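Local coordinates for protein C-type lectin domain family 4 member F (Mus musculus, PDB 6JJJ) that serves as a Kupffer cell surface receptor with affinity for galactose and fucose, binds glycolipids and could take part in endocytosis, at residues 91-96 and 135-140. Numbering follows the deposited sequence.
Sequences GIWRWV and WNDMAC. With CA (calcium ion), chain H.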
ATOM      1  N   GLY A  91     -36.846  14.668  12.782  1.00138.77           N
ATOM      2  CA  GLY A  91     -37.406  13.355  12.536  1.00137.52           C
ATOM      3  C   GLY A  91     -36.612  12.538  11.541  1.00129.88           C
ATOM      4  O   GLY A  91     -36.168  11.428  11.851  1.00120.88           O
ATOM      5  N   ILE A  92     -36.419  13.080  10.345  1.00163.39           N
ATOM      6  CA  ILE A  92     -35.833  12.314   9.253  1.00165.11           C
ATOM      7  C   ILE A  92     -34.320  12.280   9.418  1.00158.54           C
ATOM      8  O   ILE A  92     -33.680  13.317   9.634  1.00158.61           O
ATOM      9  CB  ILE A  92     -36.229  12.916   7.893  1.00170.02           C
ATOM     10  CG1 ILE A  92     -35.443  14.204   7.633  1.00173.44           C
ATOM     11  CG2 ILE A  92     -37.728  13.179   7.848  1.00171.53           C
ATOM     12  CD1 ILE A  92     -35.924  15.005   6.437  1.00175.32           C
ATOM     13  N   TRP A  93     -33.748  11.086   9.312  1.00125.43           N
ATOM     14  CA  TRP A  93     -32.313  10.910   9.164  1.00123.98           C
ATOM     15  C   TRP A  93     -31.976  10.816   7.678  1.00111.99           C
ATOM     16  O   TRP A  93     -32.839  10.546   6.839  1.00109.55           O
ATOM     17  CB  TRP A  93     -31.836   9.647   9.879  1.00134.50           C
ATOM     18  CG  TRP A  93     -32.139   9.615  11.346  1.00141.68           C
ATOM     19  CD1 TRP A  93     -33.271   9.137  11.936  1.00142.74           C
ATOM     20  CD2 TRP A  93     -31.285  10.051  12.412  1.00146.39           C
ATOM     21  NE1 TRP A  93     -33.183   9.260  13.301  1.00145.28           N
ATOM     22  CE2 TRP A  93     -31.973   9.820  13.619  1.00146.71           C
ATOM     23  CE3 TRP A  93     -30.010  10.624  12.462  1.00149.17           C
ATOM     24  CZ2 TRP A  93     -31.430  10.138  14.860  1.00150.12           C
ATOM     25  CZ3 TRP A  93     -29.474  10.941  13.695  1.00150.85           C
ATOM     26  CH2 TRP A  93     -30.182  10.696  14.877  1.00151.34           C
ATOM     27  N   ARG A  94     -30.704  11.029   7.357  1.00134.53           N
ATOM     28  CA  ARG A  94     -30.260  10.913   5.974  1.00135.25           C
ATOM     29  C   ARG A  94     -28.741  10.876   5.945  1.00134.53           C
ATOM     30  O   ARG A  94     -28.079  11.522   6.759  1.00137.49           O
ATOM     31  CB  ARG A  94     -30.781  12.077   5.117  1.00125.71           C
ATOM     32  N   TRP A  95     -28.202  10.104   5.006  1.00 96.51           N
ATOM     33  CA  TRP A  95     -26.761  10.023   4.826  1.00 97.00           C
ATOM     34  C   TRP A  95     -26.253  11.278   4.129  1.00102.66           C
ATOM     35  O   TRP A  95     -26.941  11.876   3.297  1.00104.91           O
ATOM     36  CB  TRP A  95     -26.383   8.778   4.021  1.00102.34           C
ATOM     37  CG  TRP A  95     -26.718   7.505   4.734  1.00108.94           C
ATOM     38  CD1 TRP A  95     -27.725   6.636   4.434  1.00110.04           C
ATOM     39  CD2 TRP A  95     -26.043   6.961   5.874  1.00112.56           C
ATOM     40  NE1 TRP A  95     -27.721   5.584   5.318  1.00112.78           N
ATOM     41  CE2 TRP A  95     -26.697   5.760   6.212  1.00114.26           C
ATOM     42  CE3 TRP A  95     -24.951   7.374   6.643  1.00116.68           C
ATOM     43  CZ2 TRP A  95     -26.294   4.968   7.284  1.00118.96           C
ATOM     44  CZ3 TRP A  95     -24.551   6.584   7.704  1.00119.50           C
ATOM     45  CH2 TRP A  95     -25.222   5.395   8.014  1.00120.43           C
ATOM     46  N   VAL A  96     -25.034  11.683   4.488  1.00 93.80           N
ATOM     47  CA  VAL A  96     -24.467  12.901   3.923  1.00108.44           C
ATOM     48  C   VAL A  96     -23.951  12.683   2.508  1.00111.30           C
ATOM     49  O   VAL A  96     -23.857  13.647   1.738  1.00112.07           O
ATOM     50  CB  VAL A  96     -23.348  13.428   4.840  1.00117.23           C
ATOM     51  CG1 VAL A  96     -22.178  12.449   4.877  1.00122.71           C
ATOM     52  CG2 VAL A  96     -22.893  14.808   4.395  1.00116.24           C
ATOM     53  N   TRP A 135     -24.961   1.843  16.493  1.00116.48           N
ATOM     54  CA  TRP A 135     -25.063   3.285  16.333  1.00109.85           C
ATOM     55  C   TRP A 135     -25.576   3.948  17.608  1.00110.87           C
ATOM     56  O   TRP A 135     -26.252   3.333  18.434  1.00120.84           O
ATOM     57  CB  TRP A 135     -25.996   3.634  15.180  1.00106.17           C
ATOM     58  CG  TRP A 135     -25.564   3.089  13.875  1.00103.65           C
ATOM     59  CD1 TRP A 135     -24.388   2.459  13.598  1.00103.23           C
ATOM     60  CD2 TRP A 135     -26.302   3.123  12.652  1.00101.50           C
ATOM     61  NE1 TRP A 135     -24.348   2.095  12.276  1.00 99.23           N
ATOM     62  CE2 TRP A 135     -25.512   2.493  11.673  1.00101.77           C
ATOM     63  CE3 TRP A 135     -27.555   3.625  12.290  1.00103.04           C
ATOM     64  CZ2 TRP A 135     -25.932   2.352  10.354  1.00 96.90           C
ATOM     65  CZ3 TRP A 135     -27.972   3.484  10.982  1.00102.02           C
ATOM     66  CH2 TRP A 135     -27.163   2.853  10.028  1.00 98.12           C
ATOM     67  N   ASN A 136     -25.235   5.225  17.763  1.00106.47           N
ATOM     68  CA  ASN A 136     -25.800   6.054  18.821  1.00103.64           C
ATOM     69  C   ASN A 136     -25.806   7.494  18.333  1.00104.86           C
ATOM     70  O   ASN A 136     -24.770   7.999  17.890  1.00105.20           O
ATOM     71  CB  ASN A 136     -25.001   5.945  20.124  1.00100.33           C
ATOM     72  CG  ASN A 136     -25.421   6.985  21.149  1.00 96.91           C
ATOM     73  OD1 ASN A 136     -26.608   7.282  21.301  1.00105.04           O
ATOM     74  ND2 ASN A 136     -24.444   7.551  21.854  1.00 89.54           N
ATOM     75  N   ASP A 137     -26.967   8.143  18.380  1.00110.44           N
ATOM     76  CA  ASP A 137     -27.021   9.562  18.053  1.00106.14           C
ATOM     77  C   ASP A 137     -26.368  10.361  19.178  1.00108.73           C
ATOM     78  O   ASP A 137     -26.457   9.999  20.355  1.00111.11           O
ATOM     79  CB  ASP A 137     -28.461  10.017  17.804  1.00101.30           C
ATOM     80  CG  ASP A 137     -29.317  10.015  19.049  1.00100.82           C
ATOM     81  OD1 ASP A 137     -29.010   9.281  20.008  1.00 99.25           O
ATOM     82  OD2 ASP A 137     -30.320  10.760  19.048  1.00 95.44           O
ATOM     83  N   MET A 138     -25.682  11.440  18.808  1.00 94.20           N
ATOM     84  CA  MET A 138     -24.790  12.128  19.728  1.00 94.76           C
ATOM     85  C   MET A 138     -24.801  13.618  19.425  1.00100.30           C
ATOM     86  O   MET A 138     -25.183  14.048  18.335  1.00105.21           O
ATOM     87  CB  MET A 138     -23.365  11.558  19.621  1.00 92.25           C
ATOM     88  CG  MET A 138     -22.345  12.200  20.528  1.00 91.72           C
ATOM     89  SD  MET A 138     -22.794  11.994  22.266  1.00 95.54           S
ATOM     90  CE  MET A 138     -21.628  13.099  23.053  1.00 98.29           C
ATOM     91  N   ALA A 139     -24.379  14.403  20.414  1.00116.29           N
ATOM     92  CA  ALA A 139     -24.230  15.837  20.219  1.00115.26           C
ATOM     93  C   ALA A 139     -23.137  16.100  19.192  1.00116.14           C
ATOM     94  O   ALA A 139     -22.010  15.615  19.327  1.00119.44           O
ATOM     95  CB  ALA A 139     -23.894  16.522  21.541  1.00114.22           C
ATOM     96  N   CYS A 140     -23.478  16.859  18.149  1.00 96.82           N
ATOM     97  CA  CYS A 140     -22.554  17.020  17.032  1.00 98.01           C
ATOM     98  C   CYS A 140     -21.296  17.773  17.445  1.00 87.40           C
ATOM     99  O   CYS A 140     -20.209  17.484  16.934  1.00 91.01           O
ATOM    100  CB  CYS A 140     -23.260  17.728  15.876  1.00110.56           C
ATOM    101  SG  CYS A 140     -24.696  16.824  15.222  1.00117.53           S
TER
HETATM  102 CA    CA H 602     -27.693   9.135  22.478  1.00101.46          CA
HETATM  103  O   HOH W   1     -27.081   8.402  24.554  1.00122.79           O
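W95 and W135 both carry CG anti to the carbonyl carbon (chi1 -65° for W95), which sends their indoles from opposite directions to meet between strands 94-95 and 135-138. There they form an offset edge-to-face pair, six-membered ring centroids 5.5 Å apart and planes at 87°. The edge of W95 is turned toward the face of W135, and its CZ2 comes 3.6 Å from CH2 of W135. Large flat indoles suit the place: these are the two outermost strands of the four-stranded sheet, and one indole from each lets the two meet across strands 80-85 and 128-131. L84, V62, F101, which pairs edge-to-face with W95, and W110, which makes an edge-to-face pair with W135, are among the apolar neighbours.

Two residues earlier, W93 touches D137: CH2 of the indole rests 3.5 Å from D137 CB, an apolar contact with the methylene. The W93 side chain also lies about 4 Å from a second calcium ion. D137 places CG between its backbone N and carbonyl carbon (chi1 69°), and it gives the first calcium ion both OD1, at 2.8 Å, and its backbone O, at 2.6 Å. N136 adds OD1 at 2.5 Å, an amide oxygen supplying a neutral ligand, while D116, E126 and a water complete the set seen here. N117, a residue of the second calcium site, donates its backbone N-H to OD2 of D137. W135, N136 and D137 form the WND motif of C-type lectins: the tryptophan is buried against W95, the next two residues bind calcium, and the metal probably offsets the carboxylate charge beside the apolar core.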